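Local structure of paenibacillus xanthan lyase (Paenibacillus, 6F2P) at residues V512-L517 with R597-L602; G537-M542 with K570-A575; L414-L419 with S557-Y562; N522-V527 with H549-V554; K403-G408 with D431-P436. The protein probably cleaves the mannosyl-glucuronosyl linkage in the side chains of xanthan by elimination, acting as a polysaccharide lyase of family 8. One frame throughout, in Å; residues are numbered along the deposited sequence.

All five contacts lie in the super-sandwich domain, and together they illustrate how large antiparallel sheets are built and then joined. Contacts 1 and 2 pair neighbouring strands of one five-stranded sheet, their centres about 10 Å apart. Contact 4 pairs strands of a second, nine-stranded sheet, and contact 3 ties that sheet to the edge strand of a four-stranded one, its centre about 10 Å from contact 4 and 11 Å from contact 1. Contact 5, between two loops, has its centre about 13 Å from that of contact 1, linked by a hydrogen bond from Asn514 ND2 to Arg434 O. A bound methylpentanediol, probably from the crystallisation liquor, lies about 3 Å from the side chain of Tyr433 in contact 5.

Contact 1 of 5, residues V512-L517 with R597-L602; sequences VENRKL and RNFMTL
Lys516 lays its aliphatic stem over one face of the Phe599 ring, CG standing 4.2 Å from the ring centroid and displaced toward the rim, a CH-pi contact. Its chain then bends, carrying NZ away to the carbonyls of Ser420 and Asn423. On the same face of the sheet, Asn514 and Thr601 run side by side and point the same way. Asn514 OD1 lies 3.0 Å from Thr601 OG1, a weak hydrogen bond at best, and 3.5 Å from Phe599 CD2; the amide is turned 75° to the ring, and ND2 is engaged by the carbonyl of Arg434. The opposite face carries Glu513, Arg515, Met600 and Leu602. There Glu513 CB rests 3.9 Å from Leu602 CB, while CG stands anti to the backbone N (chi1 -174°), and the bent chain turns its carboxylate away from Leu602 to reach the hydroxyl of Tyr561. Leu517 CD2 meets Met600 CB at 3.9 Å, the two chains crossing at a slant. Backbone bonds alternate along the antiparallel pair until Val512 N (2.8 Å) and Glu513 N (3.0 Å) both grip Leu602 O, a classic beta bulge within the five-stranded sheet of the super-sandwich domain.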
# COMPACT_ATOMS: atom_id res chain seq x y z
N VAL A 512 -0.16 -23.49 6.99
CA VAL A 512 -0.69 -22.85 8.19
C VAL A 512 0.44 -22.50 9.15
O VAL A 512 0.47 -21.41 9.73
CB VAL A 512 -1.71 -23.75 8.93
CG1 VAL A 512 -1.99 -23.20 10.32
CG2 VAL A 512 -2.99 -23.85 8.14
N GLU A 513 1.38 -23.43 9.30
CA GLU A 513 2.45 -23.28 10.27
C GLU A 513 3.71 -23.98 9.79
O GLU A 513 3.65 -24.94 9.01
CB GLU A 513 1.98 -23.85 11.61
CG GLU A 513 2.94 -23.65 12.77
CD GLU A 513 3.43 -22.22 12.89
OE1 GLU A 513 2.84 -21.45 13.67
OE2 GLU A 513 4.43 -21.87 12.23
N ASN A 514 4.86 -23.47 10.22
CA ASN A 514 6.12 -24.18 10.07
C ASN A 514 7.04 -23.68 11.17
O ASN A 514 7.93 -22.88 10.91
CB ASN A 514 6.74 -23.97 8.69
CG ASN A 514 7.77 -25.04 8.35
OD1 ASN A 514 8.26 -25.73 9.24
ND2 ASN A 514 8.10 -25.18 7.08
N ARG A 515 6.80 -24.13 12.39
CA ARG A 515 7.42 -23.52 13.57
C ARG A 515 8.66 -24.27 14.00
O ARG A 515 8.66 -25.50 14.04
CB ARG A 515 6.43 -23.53 14.73
CG ARG A 515 6.81 -22.62 15.89
CD ARG A 515 6.46 -21.18 15.56
NE ARG A 515 6.77 -20.26 16.65
CZ ARG A 515 6.73 -18.93 16.52
NH1 ARG A 515 6.39 -18.40 15.36
NH2 ARG A 515 7.03 -18.15 17.55
N LYS A 516 9.71 -23.53 14.35
CA LYS A 516 10.90 -24.16 14.91
C LYS A 516 10.65 -24.51 16.37
O LYS A 516 10.10 -23.71 17.12
CB LYS A 516 12.12 -23.25 14.79
CG LYS A 516 13.43 -24.01 14.91
CD LYS A 516 14.50 -23.17 15.55
CE LYS A 516 14.74 -21.91 14.76
NZ LYS A 516 15.52 -20.96 15.59
N LEU A 517 11.08 -25.70 16.77
CA LEU A 517 10.78 -26.23 18.09
C LEU A 517 11.98 -26.15 19.02
O LEU A 517 13.04 -25.65 18.64
CB LEU A 517 10.28 -27.67 17.98
CG LEU A 517 9.13 -27.81 16.97
CD1 LEU A 517 8.61 -29.24 16.90
CD2 LEU A 517 8.00 -26.85 17.33
N ARG A 597 17.87 -28.45 13.01
CA ARG A 597 16.81 -27.86 13.81
C ARG A 597 15.49 -28.61 13.64
O ARG A 597 15.27 -29.27 12.62
CB ARG A 597 16.64 -26.39 13.44
CG ARG A 597 17.83 -25.54 13.81
CD ARG A 597 18.03 -25.61 15.31
NE ARG A 597 19.06 -24.70 15.78
CZ ARG A 597 20.31 -25.05 16.05
NH1 ARG A 597 20.69 -26.32 15.91
NH2 ARG A 597 21.18 -24.14 16.48
N ASN A 598 14.62 -28.51 14.65
CA ASN A 598 13.34 -29.23 14.65
C ASN A 598 12.16 -28.34 14.30
O ASN A 598 12.09 -27.19 14.74
CB ASN A 598 13.11 -29.88 16.01
CG ASN A 598 14.26 -30.78 16.43
OD1 ASN A 598 14.73 -31.61 15.64
ND2 ASN A 598 14.74 -30.60 17.66
N PHE A 599 11.23 -28.88 13.52
CA PHE A 599 10.10 -28.10 13.03
C PHE A 599 8.76 -28.82 13.14
O PHE A 599 8.66 -30.03 12.94
CB PHE A 599 10.32 -27.69 11.57
CG PHE A 599 11.41 -26.67 11.37
CD1 PHE A 599 12.73 -27.06 11.25
CD2 PHE A 599 11.10 -25.32 11.28
CE1 PHE A 599 13.74 -26.12 11.06
CE2 PHE A 599 12.10 -24.37 11.09
CZ PHE A 599 13.42 -24.77 10.98
N MET A 600 7.71 -28.04 13.44
CA MET A 600 6.33 -28.50 13.35
C MET A 600 5.66 -27.82 12.18
O MET A 600 5.48 -26.60 12.18
CB MET A 600 5.56 -28.18 14.63
CG MET A 600 4.06 -28.44 14.50
SD MET A 600 3.70 -30.17 14.12
CE MET A 600 4.25 -30.94 15.64
N THR A 601 5.29 -28.59 11.17
CA THR A 601 4.71 -28.05 9.96
C THR A 601 3.24 -28.47 9.81
O THR A 601 2.93 -29.66 9.83
CB THR A 601 5.49 -28.53 8.74
OG1 THR A 601 6.89 -28.39 8.99
CG2 THR A 601 5.13 -27.73 7.51
N LEU A 602 2.35 -27.49 9.68
CA LEU A 602 0.93 -27.76 9.48
C LEU A 602 0.49 -27.13 8.16
O LEU A 602 0.85 -25.98 7.88
CB LEU A 602 0.10 -27.18 10.63
CG LEU A 602 0.53 -27.54 12.06
CD1 LEU A 602 -0.29 -26.77 13.08
CD2 LEU A 602 0.41 -29.03 12.32
O HOH W 1 15.34 -27.06 16.70

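Contact 2 of 5, residues G537-M542 with K570-A575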
# COMPACT_ATOMS: atom_id res chain seq x y z
N GLY A 537 9.72 -37.45 13.46
CA GLY A 537 9.33 -38.40 12.44
C GLY A 537 7.82 -38.44 12.29
O GLY A 537 7.31 -38.88 11.25
N TRP A 538 7.11 -37.98 13.32
CA TRP A 538 5.65 -37.94 13.33
C TRP A 538 5.05 -37.25 12.11
O TRP A 538 5.48 -36.16 11.72
CB TRP A 538 5.12 -37.27 14.59
CG TRP A 538 3.62 -37.16 14.59
CD1 TRP A 538 2.73 -38.12 14.98
CD2 TRP A 538 2.84 -36.03 14.19
NE1 TRP A 538 1.44 -37.66 14.85
CE2 TRP A 538 1.49 -36.38 14.37
CE3 TRP A 538 3.16 -34.76 13.71
CZ2 TRP A 538 0.45 -35.50 14.07
CZ3 TRP A 538 2.13 -33.89 13.41
CH2 TRP A 538 0.79 -34.26 13.60
N SER A 539 4.03 -37.88 11.54
CA SER A 539 3.43 -37.42 10.30
C SER A 539 2.04 -38.03 10.10
O SER A 539 1.87 -39.26 10.14
CB SER A 539 4.33 -37.78 9.12
OG SER A 539 3.78 -37.33 7.90
N GLU A 540 1.05 -37.16 9.89
CA GLU A 540 -0.35 -37.57 9.75
C GLU A 540 -1.08 -36.64 8.80
O GLU A 540 -0.73 -35.47 8.70
CB GLU A 540 -1.06 -37.48 11.10
CG GLU A 540 -0.58 -38.42 12.19
CD GLU A 540 -1.47 -38.35 13.42
OE1 GLU A 540 -1.18 -39.04 14.43
OE2 GLU A 540 -2.47 -37.60 13.37
N THR A 541 -2.09 -37.17 8.11
CA THR A 541 -3.10 -36.32 7.49
C THR A 541 -4.33 -36.31 8.38
O THR A 541 -5.14 -37.23 8.33
CB THR A 541 -3.48 -36.82 6.09
OG1 THR A 541 -2.33 -36.78 5.24
CG2 THR A 541 -4.52 -35.93 5.50
N MET A 542 -4.45 -35.27 9.21
CA MET A 542 -5.47 -35.20 10.27
C MET A 542 -6.81 -34.61 9.82
O MET A 542 -6.94 -33.39 9.69
CB MET A 542 -4.94 -34.35 11.42
CG MET A 542 -3.58 -34.73 11.89
SD MET A 542 -3.00 -33.59 13.17
CE MET A 542 -2.71 -32.11 12.18
N LYS A 570 -2.70 -31.57 7.26
CA LYS A 570 -1.50 -32.42 7.30
C LYS A 570 -0.49 -31.89 8.31
O LYS A 570 -0.32 -30.68 8.46
CB LYS A 570 -0.86 -32.54 5.91
CG LYS A 570 -1.78 -33.19 4.89
CD LYS A 570 -1.06 -33.46 3.59
CE LYS A 570 -1.94 -34.27 2.65
NZ LYS A 570 -1.18 -34.73 1.45
N GLY A 571 0.18 -32.80 9.00
CA GLY A 571 1.13 -32.43 10.04
C GLY A 571 2.43 -33.20 9.93
O GLY A 571 2.45 -34.36 9.49
N LEU A 572 3.53 -32.56 10.32
CA LEU A 572 4.84 -33.18 10.26
C LEU A 572 5.75 -32.61 11.33
O LEU A 572 6.02 -31.40 11.35
CB LEU A 572 5.46 -32.97 8.88
CG LEU A 572 6.91 -33.44 8.72
CD1 LEU A 572 7.05 -34.94 8.97
CD2 LEU A 572 7.45 -33.10 7.34
N ARG A 573 6.23 -33.47 12.22
CA ARG A 573 7.25 -33.09 13.19
C ARG A 573 8.57 -33.78 12.81
O ARG A 573 8.69 -34.99 12.90
CB ARG A 573 6.81 -33.50 14.60
CG ARG A 573 7.77 -33.06 15.68
CD ARG A 573 7.48 -33.76 16.99
NE ARG A 573 6.12 -33.54 17.44
CZ ARG A 573 5.77 -32.67 18.38
NH1 ARG A 573 6.71 -31.93 18.97
NH2 ARG A 573 4.49 -32.54 18.72
N GLU A 574 9.55 -33.00 12.35
CA GLU A 574 10.79 -33.61 11.87
C GLU A 574 12.00 -32.77 12.24
O GLU A 574 11.86 -31.59 12.57
CB GLU A 574 10.74 -33.81 10.36
CG GLU A 574 10.62 -32.52 9.58
CD GLU A 574 10.80 -32.72 8.10
OE1 GLU A 574 10.84 -31.72 7.35
OE2 GLU A 574 10.90 -33.88 7.67
N ALA A 575 13.17 -33.40 12.19
CA ALA A 575 14.45 -32.71 12.34
C ALA A 575 14.95 -32.38 10.94
O ALA A 575 14.85 -33.20 10.02
CB ALA A 575 15.45 -33.57 13.08
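Packing comes first, and it turns on Trp538 and Gly571. The six-membered ring of the indole lies against the backbone of the other strand, Trp538 CZ3 being 3.6 Å from Gly571 C. With CG anti to the backbone N (chi1 178°), the ring is brought against strand 570-575, and the lack of a side chain at Gly571 lets Trp538 CH2 come this close; a beta carbon there would collide with it. Met542 SD stands in the plane of the indole at its edge, and Arg573 CB meets Trp538 CE3 at 4.0 Å. Leu525, from a neighbouring sheet, also touches the indole, so an alanine in place of Trp538 would probably open a gap between Gly571, Arg573 and Leu525. On the other face of the sheet Thr541 and Lys570 run side by side, OG1 of Thr541 lying 3.6 Å from CE of Lys570.

Polar side chains mostly find partners beyond the pair. Glu540 OE1 receives a weak bond from Trp538 NE1 (3.0 Å), whereas OE2 forms a salt bridge with Lys532; Lys570 pairs with Asp605, and Arg573 NH1 serves the carbonyls of Gly521 and Asn523.

Backbone hydrogen bonds complete the account. Glu540 and Gly571 exchange two, Arg573 N donates to Trp538 O (2.8 Å), and Gly537 N reaches Arg573 O at 2.7 Å. Gly537, with its positive phi, and Trp538 both face Arg573, forming a G1 beta bulge where the edge strand of this antiparallel sheet begins.

Contact 3 of 5, residues L414-L419 with S557-Y562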
# COMPACT_ATOMS: atom_id res chain seq x y z
N LEU A 414 4.84 -14.81 12.75
CA LEU A 414 4.25 -14.63 14.08
C LEU A 414 5.33 -14.49 15.14
O LEU A 414 6.15 -15.38 15.33
CB LEU A 414 3.32 -15.79 14.43
CG LEU A 414 2.64 -15.68 15.79
CD1 LEU A 414 1.64 -14.52 15.84
CD2 LEU A 414 1.95 -16.99 16.10
N TYR A 415 5.34 -13.34 15.81
CA TYR A 415 6.37 -13.01 16.78
C TYR A 415 5.83 -13.11 18.19
O TYR A 415 4.75 -12.59 18.48
CB TYR A 415 6.91 -11.61 16.53
CG TYR A 415 7.69 -11.49 15.24
CD1 TYR A 415 9.05 -11.79 15.20
CD2 TYR A 415 7.08 -11.10 14.06
CE1 TYR A 415 9.77 -11.70 14.02
CE2 TYR A 415 7.79 -11.00 12.87
CZ TYR A 415 9.14 -11.31 12.86
OH TYR A 415 9.86 -11.22 11.69
N ASN A 416 6.56 -13.80 19.06
CA ASN A 416 6.18 -13.88 20.46
C ASN A 416 7.39 -13.94 21.38
O ASN A 416 8.43 -13.39 21.05
CB ASN A 416 5.20 -15.03 20.72
CG ASN A 416 5.70 -16.35 20.20
OD1 ASN A 416 6.90 -16.61 20.16
ND2 ASN A 416 4.77 -17.21 19.79
N THR A 417 7.27 -14.61 22.53
CA THR A 417 8.36 -14.61 23.50
C THR A 417 9.51 -15.53 23.08
O THR A 417 10.63 -15.46 23.61
CB THR A 417 7.88 -14.95 24.93
OG1 THR A 417 7.09 -16.14 24.90
CG2 THR A 417 7.03 -13.82 25.47
N ASP A 418 9.25 -16.39 22.10
CA ASP A 418 10.29 -17.23 21.54
C ASP A 418 11.18 -16.36 20.66
O ASP A 418 11.10 -16.41 19.44
CB ASP A 418 9.67 -18.36 20.72
CG ASP A 418 10.71 -19.34 20.21
OD1 ASP A 418 11.87 -19.26 20.64
OD2 ASP A 418 10.35 -20.20 19.38
N LEU A 419 12.04 -15.58 21.31
CA LEU A 419 12.85 -14.56 20.64
C LEU A 419 13.75 -15.10 19.54
O LEU A 419 14.13 -14.36 18.63
CB LEU A 419 13.69 -13.77 21.65
CG LEU A 419 12.93 -13.09 22.80
CD1 LEU A 419 13.87 -12.19 23.57
CD2 LEU A 419 11.73 -12.32 22.28
N SER A 557 4.74 -18.27 24.43
CA SER A 557 4.84 -18.60 23.01
C SER A 557 3.98 -19.78 22.51
O SER A 557 4.25 -20.32 21.44
CB SER A 557 6.30 -18.80 22.61
OG SER A 557 6.89 -19.82 23.39
N ASP A 558 2.96 -20.17 23.26
CA ASP A 558 1.96 -21.12 22.77
C ASP A 558 1.33 -20.55 21.51
O ASP A 558 1.22 -19.33 21.37
CB ASP A 558 0.84 -21.32 23.78
CG ASP A 558 1.23 -22.22 24.93
OD1 ASP A 558 2.43 -22.45 25.16
OD2 ASP A 558 0.29 -22.69 25.62
N ILE A 559 0.90 -21.41 20.59
CA ILE A 559 0.09 -20.96 19.46
C ILE A 559 -1.15 -21.85 19.27
O ILE A 559 -1.05 -23.08 19.28
CB ILE A 559 0.88 -20.89 18.14
CG1 ILE A 559 2.22 -20.18 18.37
CG2 ILE A 559 0.06 -20.19 17.06
CD1 ILE A 559 3.12 -20.17 17.15
N GLY A 560 -2.31 -21.22 19.13
CA GLY A 560 -3.55 -21.94 18.89
C GLY A 560 -3.95 -21.82 17.43
O GLY A 560 -3.58 -20.86 16.77
N TYR A 561 -4.68 -22.81 16.92
CA TYR A 561 -5.18 -22.77 15.55
C TYR A 561 -6.61 -23.28 15.53
O TYR A 561 -6.88 -24.41 15.90
CB TYR A 561 -4.32 -23.62 14.61
CG TYR A 561 -2.83 -23.42 14.76
CD1 TYR A 561 -2.15 -23.95 15.85
CD2 TYR A 561 -2.10 -22.73 13.80
CE1 TYR A 561 -0.79 -23.78 16.00
CE2 TYR A 561 -0.73 -22.55 13.94
CZ TYR A 561 -0.09 -23.09 15.04
OH TYR A 561 1.26 -22.93 15.22
N TYR A 562 -7.54 -22.44 15.10
CA TYR A 562 -8.92 -22.85 15.03
C TYR A 562 -9.29 -22.98 13.56
O TYR A 562 -8.92 -22.14 12.75
CB TYR A 562 -9.80 -21.85 15.79
CG TYR A 562 -11.26 -21.84 15.40
CD1 TYR A 562 -12.03 -22.99 15.47
CD2 TYR A 562 -11.87 -20.67 14.97
CE1 TYR A 562 -13.36 -22.98 15.10
CE2 TYR A 562 -13.20 -20.64 14.61
CZ TYR A 562 -13.94 -21.80 14.67
OH TYR A 562 -15.27 -21.77 14.30
O HOH W 2 2.24 -16.52 21.31
O HOH W 3 6.92 -20.42 19.21
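Leu414 and Ile559 reach toward each other tip to tip, and this is the closely packed end of the contact: Leu414 CD2 sits 3.5 Å from Ile559 CD1 and also touches CG2. The leucine's CG lies anti to its backbone nitrogen (chi1 -179°), which sends CD2 across to the isoleucine. Further along, the amide of Asn416 leans on Ser557, with OD1 3.3 Å from Ser557 CB and ND2 3.5 Å from Ser557 CA. Apolar carbon thus meets the polar group here, and Asn416 OD1 accepts from Asp418 N of its own segment at 3.1 Å. That bond makes an Asx turn just after strand 411-415, the edge of a four-stranded sheet. Strand 559-563 belongs to the nine-stranded sheet, so side chains and waters, rather than a strand pairing, join the two sheets at this point. Toward the loops the fit is looser and water fills in. One water accepts from Asn416 ND2 and donates to Asp558 O, both at 3.0 Å. A second lies between Asp418 OD2 and Ser557 O, though both of its bonds are weak. Asp418 also receives Gln421 NE2 on OD2, and its CB remains 3.9 Å from Ser557 CB. Thr417 OG1, although near Ser557 N, is bonded to the carbonyl of Pro555, while Ser557 OG turns to that of Val554.

Contact 4 of 5, residues N522-V527 with H549-V554; sequences NNALIV and HLAGSV
The carboxamide of Asn523 meets the loop after strand 545-550 edge-on, giving both protons of ND2 across the contact. Ala551 O lies in the amide plane, 2.9 Å from Asn523 ND2; Ser553 OG, tilted 15° out of that plane, is 3.1 Å from the same nitrogen. OD1 accepts from the backbone N of Asn518, so this buried group is held from both ends and its rotation is fixed. CG sits anti to the carbonyl carbon (chi1 -61°), which aims the amide at Ala551 and Ser553. The other flat group, the His549 ring, has a water in its plane at the ND1 edge, 2.6 Å away. The same water donates to Ala524 O, linking the ring to the opposite backbone, while NE2 makes weak bonds to Asp558 and to the carbonyl of Lys623; Ser625 and Val628 of helix 625-633 also touch this side chain. Between these groups runs an antiparallel pair in the nine-stranded sheet. Ile526 and His549 form its hydrogen-bonded pair, with Ile526 N to His549 O at 2.7 Å, and Leu525 and Leu550 the non-hydrogen-bonded one. Beyond the strands, Ala551 N continues the ladder to Ala524 O (2.9 Å). The leucines face the five-stranded sheet, where both touch Met600. Leu550 CD1 rests on Asn523 CB at 3.8 Å, against the stem of the carboxamide, while Ala524 CB and Ala551 CB approach loosely.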
# COMPACT_ATOMS: atom_id res chain seq x y z
N ASN A 522 10.09 -31.61 20.93
CA ASN A 522 9.01 -32.34 21.59
C ASN A 522 7.85 -31.48 22.08
O ASN A 522 7.06 -31.94 22.89
CB ASN A 522 9.56 -33.15 22.77
CG ASN A 522 9.91 -32.28 23.97
OD1 ASN A 522 9.76 -31.06 23.95
ND2 ASN A 522 10.37 -32.92 25.03
N ASN A 523 7.78 -30.24 21.61
CA ASN A 523 6.72 -29.33 22.02
C ASN A 523 5.37 -30.00 21.86
O ASN A 523 5.09 -30.56 20.79
CB ASN A 523 6.77 -28.04 21.21
CG ASN A 523 8.06 -27.29 21.38
OD1 ASN A 523 9.13 -27.78 21.00
ND2 ASN A 523 7.99 -26.11 21.98
N ALA A 524 4.55 -30.00 22.91
CA ALA A 524 3.31 -30.76 22.86
C ALA A 524 2.38 -30.24 21.75
O ALA A 524 2.17 -29.03 21.61
CB ALA A 524 2.62 -30.76 24.19
N LEU A 525 1.89 -31.17 20.94
CA LEU A 525 0.91 -30.84 19.91
C LEU A 525 -0.42 -31.47 20.29
O LEU A 525 -0.58 -32.68 20.17
CB LEU A 525 1.34 -31.33 18.54
CG LEU A 525 0.36 -31.00 17.41
CD1 LEU A 525 0.55 -29.57 16.87
CD2 LEU A 525 0.45 -31.99 16.26
N ILE A 526 -1.36 -30.66 20.74
CA ILE A 526 -2.66 -31.16 21.15
C ILE A 526 -3.69 -30.83 20.08
O ILE A 526 -3.86 -29.67 19.72
CB ILE A 526 -3.07 -30.58 22.51
CG1 ILE A 526 -2.02 -30.96 23.55
CG2 ILE A 526 -4.44 -31.09 22.91
CD1 ILE A 526 -2.31 -30.45 24.92
N VAL A 527 -4.36 -31.86 19.58
CA VAL A 527 -5.31 -31.71 18.48
C VAL A 527 -6.69 -32.18 18.88
O VAL A 527 -6.85 -33.31 19.34
CB VAL A 527 -4.88 -32.52 17.26
CG1 VAL A 527 -5.90 -32.40 16.15
CG2 VAL A 527 -3.51 -32.08 16.79
N HIS A 549 -3.39 -27.09 19.40
CA HIS A 549 -2.57 -26.29 20.30
C HIS A 549 -1.14 -26.80 20.26
O HIS A 549 -0.88 -27.98 20.49
CB HIS A 549 -3.12 -26.33 21.72
CG HIS A 549 -2.32 -25.54 22.70
ND1 HIS A 549 -1.15 -26.01 23.27
CD2 HIS A 549 -2.50 -24.29 23.22
CE1 HIS A 549 -0.66 -25.10 24.08
NE2 HIS A 549 -1.46 -24.05 24.08
N LEU A 550 -0.21 -25.90 19.97
CA LEU A 550 1.21 -26.21 19.95
C LEU A 550 1.90 -25.43 21.05
O LEU A 550 1.87 -24.20 21.04
CB LEU A 550 1.83 -25.84 18.60
CG LEU A 550 3.36 -25.95 18.61
CD1 LEU A 550 3.78 -27.36 18.95
CD2 LEU A 550 3.98 -25.51 17.28
N ALA A 551 2.51 -26.13 22.00
CA ALA A 551 3.08 -25.46 23.17
C ALA A 551 4.40 -24.77 22.81
O ALA A 551 5.20 -25.29 22.05
CB ALA A 551 3.28 -26.45 24.31
N GLY A 552 4.60 -23.58 23.37
CA GLY A 552 5.78 -22.80 23.04
C GLY A 552 6.99 -23.23 23.84
O GLY A 552 6.86 -23.69 24.97
N SER A 553 8.17 -23.07 23.25
CA SER A 553 9.42 -23.48 23.89
C SER A 553 9.73 -22.65 25.14
O SER A 553 10.58 -23.01 25.94
CB SER A 553 10.59 -23.38 22.91
OG SER A 553 10.33 -24.10 21.72
N VAL A 554 9.00 -21.55 25.29
CA VAL A 554 9.21 -20.59 26.35
C VAL A 554 7.84 -20.02 26.70
O VAL A 554 6.98 -19.88 25.82
CB VAL A 554 10.15 -19.47 25.84
CG1 VAL A 554 9.88 -18.13 26.53
CG2 VAL A 554 11.60 -19.90 25.99
O HOH W 4 0.25 -28.24 23.27

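Contact 5 of 5, residues K403-G408 with D431-P436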
# COMPACT_ATOMS: atom_id res chain seq x y z
N LYS A 403 17.15 -19.45 -1.84
CA LYS A 403 15.94 -20.21 -1.55
C LYS A 403 14.76 -19.32 -1.11
O LYS A 403 13.85 -19.77 -0.41
CB LYS A 403 16.22 -21.26 -0.48
CG LYS A 403 17.14 -22.38 -0.93
CD LYS A 403 17.95 -22.92 0.23
CE LYS A 403 17.25 -24.05 0.96
NZ LYS A 403 18.07 -24.57 2.10
N GLY A 404 14.76 -18.06 -1.53
CA GLY A 404 13.74 -17.13 -1.08
C GLY A 404 12.47 -17.17 -1.89
O GLY A 404 11.62 -16.28 -1.77
N TRP A 405 12.33 -18.21 -2.71
CA TRP A 405 11.24 -18.36 -3.69
C TRP A 405 9.86 -17.88 -3.24
O TRP A 405 9.17 -17.19 -3.99
CB TRP A 405 11.13 -19.83 -4.13
CG TRP A 405 12.44 -20.45 -4.54
CD1 TRP A 405 13.24 -20.07 -5.59
CD2 TRP A 405 13.10 -21.55 -3.91
NE1 TRP A 405 14.35 -20.87 -5.65
CE2 TRP A 405 14.29 -21.79 -4.63
CE3 TRP A 405 12.81 -22.37 -2.82
CZ2 TRP A 405 15.17 -22.81 -4.29
CZ3 TRP A 405 13.68 -23.38 -2.48
CH2 TRP A 405 14.85 -23.59 -3.21
N HIS A 406 9.46 -18.25 -2.03
CA HIS A 406 8.11 -18.00 -1.57
C HIS A 406 8.02 -16.99 -0.43
O HIS A 406 6.98 -16.87 0.22
CB HIS A 406 7.45 -19.33 -1.16
CG HIS A 406 7.52 -20.38 -2.22
ND1 HIS A 406 6.89 -20.26 -3.44
CD2 HIS A 406 8.16 -21.58 -2.25
CE1 HIS A 406 7.13 -21.33 -4.17
NE2 HIS A 406 7.90 -22.15 -3.47
N THR A 407 9.10 -16.25 -0.18
CA THR A 407 9.12 -15.31 0.94
C THR A 407 8.15 -14.12 0.79
O THR A 407 7.94 -13.38 1.75
CB THR A 407 10.56 -14.78 1.23
OG1 THR A 407 11.13 -14.23 0.05
CG2 THR A 407 11.45 -15.90 1.75
N GLY A 408 7.58 -13.96 -0.40
CA GLY A 408 6.60 -12.91 -0.65
C GLY A 408 5.23 -13.45 -1.04
O GLY A 408 4.36 -12.70 -1.48
N ASP A 431 12.01 -25.78 5.82
CA ASP A 431 11.64 -26.15 4.47
C ASP A 431 11.13 -24.90 3.73
O ASP A 431 9.97 -24.49 3.90
CB ASP A 431 10.57 -27.24 4.48
CG ASP A 431 10.18 -27.69 3.09
OD1 ASP A 431 10.69 -27.09 2.11
OD2 ASP A 431 9.36 -28.64 2.97
N ASN A 432 11.99 -24.31 2.90
CA ASN A 432 11.64 -23.09 2.17
C ASN A 432 10.60 -23.30 1.08
O ASN A 432 10.20 -22.34 0.41
CB ASN A 432 12.89 -22.43 1.58
CG ASN A 432 13.71 -21.70 2.62
OD1 ASN A 432 14.69 -22.24 3.14
ND2 ASN A 432 13.30 -20.48 2.94
N TYR A 433 10.16 -24.54 0.89
CA TYR A 433 9.06 -24.81 -0.02
C TYR A 433 7.71 -24.67 0.70
O TYR A 433 6.66 -24.62 0.07
CB TYR A 433 9.19 -26.20 -0.63
CG TYR A 433 10.43 -26.40 -1.48
CD1 TYR A 433 10.54 -25.82 -2.74
CD2 TYR A 433 11.49 -27.18 -1.03
CE1 TYR A 433 11.67 -26.00 -3.52
CE2 TYR A 433 12.62 -27.37 -1.80
CZ TYR A 433 12.71 -26.78 -3.04
OH TYR A 433 13.85 -26.97 -3.81
N ARG A 434 7.78 -24.59 2.03
CA ARG A 434 6.59 -24.51 2.87
C ARG A 434 6.72 -23.43 3.93
O ARG A 434 6.64 -23.71 5.13
CB ARG A 434 6.35 -25.85 3.57
CG ARG A 434 5.94 -26.95 2.60
CD ARG A 434 5.54 -28.23 3.33
NE ARG A 434 4.92 -29.17 2.41
CZ ARG A 434 4.94 -30.49 2.56
NH1 ARG A 434 5.56 -31.03 3.60
NH2 ARG A 434 4.35 -31.28 1.66
N LEU A 435 6.90 -22.19 3.49
CA LEU A 435 6.93 -21.04 4.39
C LEU A 435 5.51 -20.67 4.88
O LEU A 435 4.54 -20.69 4.09
CB LEU A 435 7.58 -19.85 3.69
CG LEU A 435 9.06 -20.05 3.34
CD1 LEU A 435 9.64 -18.82 2.63
CD2 LEU A 435 9.84 -20.37 4.60
N PRO A 436 5.38 -20.32 6.17
CA PRO A 436 4.06 -20.10 6.80
C PRO A 436 3.19 -19.08 6.06
O PRO A 436 3.69 -18.06 5.57
CB PRO A 436 4.41 -19.56 8.18
CG PRO A 436 5.80 -20.07 8.45
CD PRO A 436 6.49 -20.10 7.12
O HOH W 5 11.07 -19.89 -0.59
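Two type I beta turns, Gly404 to Thr407 and Asp431 to Arg434, meet through Trp405 and Tyr433 beside a bound methylpentanediol, which is probably from the crystallisation liquor but may mark a pocket. The two rings are nearly parallel, 16° apart, but offset so that little of one lies over the other. Trp405 CZ3 comes over one face of Tyr433, 3.5 Å from CE1, and CH2 lies near the hydroxyl; the CA of Lys403 sits over the centre of one indole face. An alanine in place of Tyr433 would probably leave that end of the indole without its aromatic neighbour and freer to turn. His406 presents its ring edge to the second turn, with CD2 3.4 Å from Asn432 O in the imidazole plane, while its nitrogens are bonded to Asp409 and to the carbonyl of Thr444. On the buried side Leu435 CD1 lies alongside Thr407 CG2 at 3.5 Å. A single water binds the backbones together, donating to Lys403 O and Asn432 O (each 2.8 Å) and accepting from His406 N at 2.7 Å. Thr407 OG1 donates to a lone pair of Gly404 O, beside the turn's own bond from Thr407 N. Asp431 OD1 accepts from Tyr433 N at 2.9 Å, so an Asx turn overlaps the start of the second type I turn.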